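Local coordinates for high affinity transport system protein p37 (Mycoplasma hyorhinis, PDB 3EKI), which serves as the extracytoplasmic lipoprotein of a high-affinity transport system and binds thiamine diphosphate, at residues F106-L109 with L110-S114; I124-S127 with G128-V131; N389-E393 with I394-Y398. All blocks are in the same frame, centred on the assembly; numbering follows the deposited sequence.

Contact 1 of 3, residues F106-L109 with L110-S114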
loop_
_atom_site.group_PDB
_atom_site.type_symbol
_atom_site.label_atom_id
_atom_site.label_comp_id
_atom_site.label_asym_id
_atom_site.label_seq_id
_atom_site.Cartn_x
_atom_site.Cartn_y
_atom_site.Cartn_z
ATOM N N PHE A 106 0.443 -11.564 -5.816
ATOM C CA PHE A 106 0.665 -11.930 -4.421
ATOM C C PHE A 106 0.158 -13.332 -4.112
ATOM O O PHE A 106 0.711 -13.988 -3.230
ATOM C CB PHE A 106 0.021 -10.943 -3.445
ATOM C CG PHE A 106 -1.434 -11.201 -3.118
ATOM C CD1 PHE A 106 -1.816 -11.851 -1.947
ATOM C CD2 PHE A 106 -2.406 -10.775 -4.000
ATOM C CE1 PHE A 106 -3.159 -12.078 -1.698
ATOM C CE2 PHE A 106 -3.751 -11.004 -3.749
ATOM C CZ PHE A 106 -4.129 -11.657 -2.593
ATOM N N THR A 107 -0.913 -13.793 -4.774
ATOM C CA THR A 107 -1.351 -15.152 -4.458
ATOM C C THR A 107 -0.232 -16.149 -4.761
ATOM O O THR A 107 0.035 -17.087 -4.006
ATOM C CB THR A 107 -2.605 -15.572 -5.256
ATOM O OG1 THR A 107 -2.258 -15.607 -6.646
ATOM C CG2 THR A 107 -3.691 -14.536 -5.113
ATOM N N VAL A 108 0.419 -15.944 -5.901
ATOM C CA VAL A 108 1.534 -16.808 -6.279
ATOM C C VAL A 108 2.651 -16.690 -5.250
ATOM O O VAL A 108 3.306 -17.678 -4.914
ATOM C CB VAL A 108 2.066 -16.468 -7.678
ATOM C CG1 VAL A 108 3.239 -17.357 -8.047
ATOM C CG2 VAL A 108 0.944 -16.600 -8.702
ATOM N N LEU A 109 2.888 -15.494 -4.732
ATOM C CA LEU A 109 3.975 -15.356 -3.763
ATOM C C LEU A 109 3.695 -16.171 -2.527
ATOM O O LEU A 109 4.526 -16.939 -2.029
ATOM C CB LEU A 109 4.173 -13.900 -3.349
ATOM C CG LEU A 109 5.312 -13.683 -2.348
ATOM C CD1 LEU A 109 6.636 -13.754 -3.111
ATOM C CD2 LEU A 109 5.181 -12.373 -1.607
ATOM N N LEU A 110 2.478 -15.975 -1.993
ATOM C CA LEU A 110 2.173 -16.633 -0.729
ATOM C C LEU A 110 2.009 -18.134 -0.932
ATOM O O LEU A 110 2.479 -18.872 -0.075
ATOM C CB LEU A 110 0.945 -16.034 -0.061
ATOM C CG LEU A 110 1.035 -14.542 0.264
ATOM C CD1 LEU A 110 -0.275 -14.110 0.901
ATOM C CD2 LEU A 110 2.236 -14.225 1.142
ATOM N N ASN A 111 1.383 -18.546 -2.029
ATOM C CA ASN A 111 1.296 -19.990 -2.249
ATOM C C ASN A 111 2.676 -20.608 -2.424
ATOM O O ASN A 111 2.955 -21.694 -1.924
ATOM C CB ASN A 111 0.470 -20.275 -3.493
ATOM C CG ASN A 111 -1.012 -20.008 -3.371
ATOM O OD1 ASN A 111 -1.534 -19.784 -2.286
ATOM N ND2 ASN A 111 -1.685 -20.036 -4.519
ATOM N N ASN A 112 3.542 -19.926 -3.169
ATOM C CA ASN A 112 4.847 -20.542 -3.447
ATOM C C ASN A 112 5.689 -20.530 -2.186
ATOM O O ASN A 112 6.411 -21.489 -1.929
ATOM C CB ASN A 112 5.540 -19.846 -4.598
ATOM C CG ASN A 112 5.086 -20.271 -5.975
ATOM O OD1 ASN A 112 4.027 -20.872 -6.173
ATOM N ND2 ASN A 112 5.900 -19.935 -6.972
ATOM N N LEU A 113 5.610 -19.482 -1.375
ATOM C CA LEU A 113 6.353 -19.519 -0.121
ATOM C C LEU A 113 5.853 -20.633 0.789
ATOM O O LEU A 113 6.616 -21.221 1.570
ATOM C CB LEU A 113 6.240 -18.188 0.611
ATOM C CG LEU A 113 7.042 -17.018 0.043
ATOM C CD1 LEU A 113 6.670 -15.730 0.774
ATOM C CD2 LEU A 113 8.536 -17.265 0.133
ATOM N N SER A 114 4.557 -20.921 0.699
ATOM C CA SER A 114 4.006 -21.961 1.562
ATOM C C SER A 114 4.457 -23.364 1.176
ATOM O O SER A 114 4.284 -24.242 2.020
ATOM C CB SER A 114 2.473 -21.926 1.490
ATOM O OG SER A 114 2.042 -20.742 2.126
#

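Contact 2 of 3, residues I124-S127 with G128-V131. With TPP (thiamine diphosphate), chain B.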
loop_
_atom_site.group_PDB
_atom_site.type_symbol
_atom_site.label_atom_id
_atom_site.label_comp_id
_atom_site.label_asym_id
_atom_site.label_seq_id
_atom_site.Cartn_x
_atom_site.Cartn_y
_atom_site.Cartn_z
ATOM N N ILE A 124 7.927 -9.649 -0.097
ATOM C CA ILE A 124 7.260 -8.609 0.681
ATOM C C ILE A 124 5.826 -8.436 0.170
ATOM O O ILE A 124 5.671 -8.305 -1.048
ATOM C CB ILE A 124 8.062 -7.305 0.616
ATOM C CG1 ILE A 124 9.487 -7.501 1.131
ATOM C CG2 ILE A 124 7.321 -6.211 1.358
ATOM C CD1 ILE A 124 10.428 -6.335 0.911
ATOM N N ASN A 125 4.878 -8.522 1.096
ATOM C CA ASN A 125 3.466 -8.631 0.789
ATOM C C ASN A 125 2.656 -7.571 1.522
ATOM O O ASN A 125 3.012 -7.162 2.608
ATOM C CB ASN A 125 2.893 -10.006 1.186
ATOM C CG ASN A 125 1.706 -10.422 0.351
ATOM O OD1 ASN A 125 1.859 -11.004 -0.721
ATOM N ND2 ASN A 125 0.471 -10.159 0.775
ATOM N N ALA A 126 1.540 -7.210 0.884
ATOM C CA ALA A 126 0.621 -6.305 1.586
ATOM C C ALA A 126 0.195 -6.943 2.901
ATOM O O ALA A 126 -0.082 -8.151 2.928
ATOM C CB ALA A 126 -0.561 -6.009 0.686
ATOM N N SER A 127 0.140 -6.151 3.967
ATOM C CA SER A 127 -0.156 -6.691 5.279
ATOM C C SER A 127 -1.535 -7.316 5.417
ATOM O O SER A 127 -1.731 -8.405 5.971
ATOM C CB SER A 127 0.018 -5.578 6.326
ATOM O OG SER A 127 -0.990 -4.576 6.197
ATOM N N GLY A 128 -2.580 -6.644 4.908
ATOM C CA GLY A 128 -3.919 -7.200 5.093
ATOM C C GLY A 128 -4.073 -8.539 4.425
ATOM O O GLY A 128 -4.572 -9.515 4.983
ATOM N N LYS A 129 -3.633 -8.623 3.172
ATOM C CA LYS A 129 -3.721 -9.866 2.416
ATOM C C LYS A 129 -2.956 -10.987 3.126
ATOM O O LYS A 129 -3.347 -12.145 3.150
ATOM C CB LYS A 129 -3.159 -9.671 1.018
ATOM C CG LYS A 129 -4.061 -8.838 0.119
ATOM C CD LYS A 129 -3.344 -8.398 -1.139
ATOM C CE LYS A 129 -4.362 -7.866 -2.155
ATOM N NZ LYS A 129 -3.898 -6.569 -2.703
ATOM N N LEU A 130 -1.826 -10.612 3.715
ATOM C CA LEU A 130 -1.058 -11.643 4.436
ATOM C C LEU A 130 -1.788 -12.105 5.683
ATOM O O LEU A 130 -1.845 -13.304 5.995
ATOM C CB LEU A 130 0.309 -11.071 4.786
ATOM C CG LEU A 130 1.189 -11.917 5.700
ATOM C CD1 LEU A 130 1.563 -13.233 5.031
ATOM C CD2 LEU A 130 2.424 -11.104 6.058
ATOM N N VAL A 131 -2.364 -11.171 6.433
ATOM C CA VAL A 131 -3.112 -11.531 7.628
ATOM C C VAL A 131 -4.237 -12.481 7.243
ATOM O O VAL A 131 -4.432 -13.516 7.879
ATOM C CB VAL A 131 -3.660 -10.273 8.346
ATOM C CG1 VAL A 131 -4.712 -10.628 9.393
ATOM C CG2 VAL A 131 -2.512 -9.487 8.980
HETATM N "N1'" TPP B . 4.793 4.842 -3.053
HETATM C "C2'" TPP B . 5.421 4.548 -4.219
HETATM C CM2 TPP B . 6.690 5.324 -4.585
HETATM N "N3'" TPP B . 4.947 3.587 -5.031
HETATM C "C4'" TPP B . 3.884 2.840 -4.629
HETATM N "N4'" TPP B . 3.485 1.835 -5.411
HETATM C "C5'" TPP B . 3.184 3.164 -3.458
HETATM C "C6'" TPP B . 3.685 4.204 -2.684
HETATM C "C7'" TPP B . 1.919 2.450 -2.958
HETATM N N3 TPP B . 2.139 1.279 -2.090
HETATM C C2 TPP B . 3.190 0.463 -2.158
HETATM S S1 TPP B . 3.052 -0.766 -0.922
HETATM C C5 TPP B . 1.522 -0.131 -0.366
HETATM C C4 TPP B . 1.163 0.901 -1.211
HETATM C CM4 TPP B . -0.021 1.839 -0.890
HETATM C C6 TPP B . 0.671 -0.770 0.737
HETATM C C7 TPP B . -0.036 -2.022 0.212
HETATM O O7 TPP B . -0.964 -1.638 -0.824
HETATM P PA TPP B . -1.508 -2.603 -1.964
HETATM O O1A TPP B . -2.161 -1.774 -3.006
HETATM O O2A TPP B . -0.407 -3.495 -2.465
HETATM O O3A TPP B . -2.508 -3.619 -1.289
HETATM P PB TPP B . -4.080 -3.396 -1.047
HETATM O O1B TPP B . -4.297 -2.239 -0.121
HETATM O O2B TPP B . -4.550 -4.763 -0.407
HETATM O O3B TPP B . -4.824 -3.258 -2.442
#

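Contact 3 of 3, residues N389-E393 with I394-Y398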
loop_
_atom_site.group_PDB
_atom_site.type_symbol
_atom_site.label_atom_id
_atom_site.label_comp_id
_atom_site.label_asym_id
_atom_site.label_seq_id
_atom_site.Cartn_x
_atom_site.Cartn_y
_atom_site.Cartn_z
ATOM N N ASN A 389 6.539 -9.291 17.227
ATOM C CA ASN A 389 5.292 -9.940 17.588
ATOM C C ASN A 389 4.248 -9.692 16.486
ATOM O O ASN A 389 3.647 -8.615 16.499
ATOM C CB ASN A 389 4.762 -9.401 18.908
ATOM C CG ASN A 389 3.571 -10.188 19.412
ATOM O OD1 ASN A 389 2.793 -10.744 18.631
ATOM N ND2 ASN A 389 3.434 -10.236 20.737
ATOM N N PHE A 390 4.099 -10.655 15.613
ATOM C CA PHE A 390 3.232 -10.469 14.457
ATOM C C PHE A 390 1.780 -10.264 14.875
ATOM O O PHE A 390 1.097 -9.418 14.295
ATOM C CB PHE A 390 3.336 -11.661 13.534
ATOM C CG PHE A 390 2.474 -11.591 12.280
ATOM C CD1 PHE A 390 2.834 -10.742 11.257
ATOM C CD2 PHE A 390 1.342 -12.361 12.118
ATOM C CE1 PHE A 390 2.111 -10.672 10.087
ATOM C CE2 PHE A 390 0.599 -12.310 10.957
ATOM C CZ PHE A 390 0.976 -11.454 9.931
ATOM N N GLN A 391 1.326 -11.023 15.861
ATOM C CA GLN A 391 -0.071 -10.847 16.271
ATOM C C GLN A 391 -0.381 -9.448 16.753
ATOM O O GLN A 391 -1.412 -8.827 16.421
ATOM C CB GLN A 391 -0.428 -11.878 17.352
ATOM C CG GLN A 391 -1.838 -11.612 17.868
ATOM C CD GLN A 391 -2.888 -12.134 16.899
ATOM O OE1 GLN A 391 -2.583 -12.898 15.976
ATOM N NE2 GLN A 391 -4.132 -11.711 17.137
ATOM N N LYS A 392 0.508 -8.890 17.561
ATOM C CA LYS A 392 0.339 -7.563 18.129
ATOM C C LYS A 392 0.590 -6.415 17.163
ATOM O O LYS A 392 -0.172 -5.450 17.070
ATOM C CB LYS A 392 1.326 -7.433 19.292
ATOM C CG LYS A 392 1.276 -6.155 20.096
ATOM C CD LYS A 392 1.798 -6.311 21.517
ATOM C CE LYS A 392 1.657 -7.708 22.102
ATOM N NZ LYS A 392 1.924 -7.765 23.568
ATOM N N GLU A 393 1.673 -6.531 16.395
ATOM C CA GLU A 393 2.121 -5.457 15.571
ATOM C C GLU A 393 1.410 -5.396 14.217
ATOM O O GLU A 393 1.357 -4.375 13.611
ATOM C CB GLU A 393 3.622 -5.612 15.323
ATOM C CG GLU A 393 4.480 -5.220 16.491
ATOM C CD GLU A 393 5.913 -5.348 16.144
ATOM O OE1 GLU A 393 6.485 -4.343 15.779
ATOM O OE2 GLU A 393 6.326 -6.454 16.086
ATOM N N ILE A 394 0.894 -6.515 13.765
ATOM C CA ILE A 394 0.264 -6.547 12.460
ATOM C C ILE A 394 -1.201 -6.982 12.547
ATOM O O ILE A 394 -2.024 -6.321 12.072
ATOM C CB ILE A 394 0.992 -7.482 11.440
ATOM C CG1 ILE A 394 2.476 -7.192 11.418
ATOM C CG2 ILE A 394 0.445 -7.337 10.029
ATOM C CD1 ILE A 394 2.801 -5.902 10.927
ATOM N N VAL A 395 -1.438 -8.163 13.093
ATOM C CA VAL A 395 -2.777 -8.711 13.068
ATOM C C VAL A 395 -3.763 -7.820 13.842
ATOM O O VAL A 395 -4.782 -7.503 13.367
ATOM C CB VAL A 395 -2.898 -10.186 13.659
ATOM C CG1 VAL A 395 -4.315 -10.600 13.708
ATOM C CG2 VAL A 395 -2.097 -11.129 12.854
ATOM N N GLU A 396 -3.398 -7.457 15.042
ATOM C CA GLU A 396 -4.330 -6.674 15.858
ATOM C C GLU A 396 -4.527 -5.304 15.209
ATOM O O GLU A 396 -5.520 -4.749 15.361
ATOM C CB GLU A 396 -3.884 -6.499 17.314
ATOM C CG GLU A 396 -4.106 -7.723 18.093
ATOM C CD GLU A 396 -3.446 -7.714 19.415
ATOM O OE1 GLU A 396 -2.922 -6.735 19.836
ATOM O OE2 GLU A 396 -3.456 -8.738 20.008
ATOM N N VAL A 397 -3.538 -4.782 14.555
ATOM C CA VAL A 397 -3.697 -3.472 13.989
ATOM C C VAL A 397 -4.669 -3.560 12.822
ATOM O O VAL A 397 -5.495 -2.729 12.676
ATOM C CB VAL A 397 -2.334 -2.931 13.501
ATOM C CG1 VAL A 397 -2.384 -1.543 12.731
ATOM C CG2 VAL A 397 -1.436 -2.827 14.636
ATOM N N TYR A 398 -4.490 -4.563 11.977
ATOM C CA TYR A 398 -5.375 -4.778 10.846
ATOM C C TYR A 398 -6.808 -5.019 11.314
ATOM O O TYR A 398 -7.730 -4.420 10.743
ATOM C CB TYR A 398 -4.902 -5.944 9.995
ATOM C CG TYR A 398 -5.842 -6.401 8.908
ATOM C CD1 TYR A 398 -5.911 -5.723 7.696
ATOM C CD2 TYR A 398 -6.665 -7.516 9.074
ATOM C CE1 TYR A 398 -6.776 -6.147 6.696
ATOM C CE2 TYR A 398 -7.525 -7.939 8.095
ATOM C CZ TYR A 398 -7.572 -7.255 6.906
ATOM O OH TYR A 398 -8.437 -7.681 5.920
#

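Contact 1 of 3, residues F106-L109 with L110-S114
L110, whose N bonds back to F106 O at 2.9 Å, presents in turn a carbonyl oxygen that is gripped twice. S114 N reaches L110 O at 3.0 Å and S114 OG reaches the same L110 O at 2.9 Å, the two donors arriving from opposite faces of the carbonyl plane, so the hydroxyl of S114 folds back on its own helix. The same i to i+4 pattern carries on with N111 N to T107 O and L113 N to L109 O. This is helix 106-115, where D105 OD2, just ahead of it, takes bonds from T107 OG1 and V108 N. CG of F106 sits between its backbone N and carbonyl carbon (chi1 86°), which sets the ring where L110 CD1 meets its edge, near the ring plane, 3.9 Å from F106 CD1. T107 CG2 lies over one face of this ring, toward the rim, and K129 makes a cation-pi contact with it. One turn on, L109 and L113 run side by side in the same direction, with L113 CD1 4.0 Å from L109 CG. V108 and N112 are also aligned, CG1 of V108 lying 3.9 Å from N112 ND2. L109, L110 and L113 are buried against strands 122-125 and 141-152, L110 also against L130 and F133 of helix 127-136, while N111 stays exposed, which implies an amphipathic helix lying on both sheet and helix.

Contact 2 of 3, residues I124-S127 with G128-V131
Strand 122-125 ends at N125 and the chain swings through A126, at the N-cap position, straight into helix 127-136, whose first turn closes with L130 N to A126 O at 3.1 Å (N-H...O 150°) and V131 N to S127 O at 2.9 Å. A126 O has a second donor: N125 ND2 comes in at 3.0 Å, in the carbonyl plane and on a lone pair, so the last strand residue and the helix hold the same oxygen. That bond also steadies the N125 amide, whose ND2 sits 3.7 Å from K129 CB, the two side chains crossing at about a right angle. In this periplasmic-binding-protein-like fold, the start of the helix faces the diphosphate of the thiamine diphosphate ligand, and the helix end would probably favour its negative charge. K129 runs out almost straight and then bends at its last torsion (chi4 132°), which brings NZ to a hydrogen bond of 3.0 Å with O2B of the ligand. The methyl CB of A126 rests 3.7 Å from the bridging O3A, and K129 CD passes 4.1 Å from that same A126 CB. S127 points its hydroxyl elsewhere, bonding P342 O, while V131 CG2 lies 3.3 Å from S127 O.

Contact 3 of 3, residues N389-E393 with I394-Y398
Two branched side chains of the next turn lie on the same side of the F390 ring plane, each met obliquely: I394 by CD1-CE1 and V395 by CD2-CE2. CG1 of I394 is 3.6 Å from F390 CD1, and CG2 of V395 is 3.5 Å from F390 CE2, with the V395 side chain crossing the phenyl group at about a right angle. The second flat group, the Q391 amide, is turned back by a bend at chi2 (78°) and touches V395 with all its outer atoms, OE1 standing 3.6 Å from V395 CB and NE2 beside CG1. The carboxylate of E396 stands nearly upright to that amide, the planes 79° apart, and its OE2 comes nearest to CG of Q391. The backbone of helix 390-402 carries a wider pi-type turn at 391-393. F390 O accepts the ordinary i+4 bond from I394 N at 3.0 Å, while V395 N and E396 N both reach five residues back, V395 N to F390 O at 3.1 Å, in the carbonyl plane, and E396 N to Q391 O at 2.8 Å. N389 caps the start: its OD1 takes K392 N at 3.1 Å, the donor standing above the carbonyl plane. E393 adds a second tie: its extended chain brings OE2 to N389 N; the same oxygen also accepts D388 N, so one carboxylate ties the helix start to the chain before it. Farther along, V397 CG2 lies against E393 O. F390 also packs on L130 and L134 of helix 127-136, I394 on V131 of that helix, and Y398 OH bonds E132 OE2 there.

Overall arrangement
Contact 2 is buried, its centre about 9 Å from the centre of the chain; contact 1 is partly buried and contact 3 lies at the surface. Contact 2 touches both others, whereas contacts 1 and 3 stay about 9 Å apart at their nearest atoms. Residues 106-114 pack through F106, L109 and L110 onto N125, with L110 also on L130 and F106 on K129, and residues 389-398 through I394 and Y398 onto V131 and G128, so strand 122-125 with helix 127-136 lies between the other two helices. The chemistry follows place: contact 2 alone bonds the ligand, contact 1 is a regular amphipathic helix, and contact 3 combines a pi-type turn and a capped start with exposed polar chains.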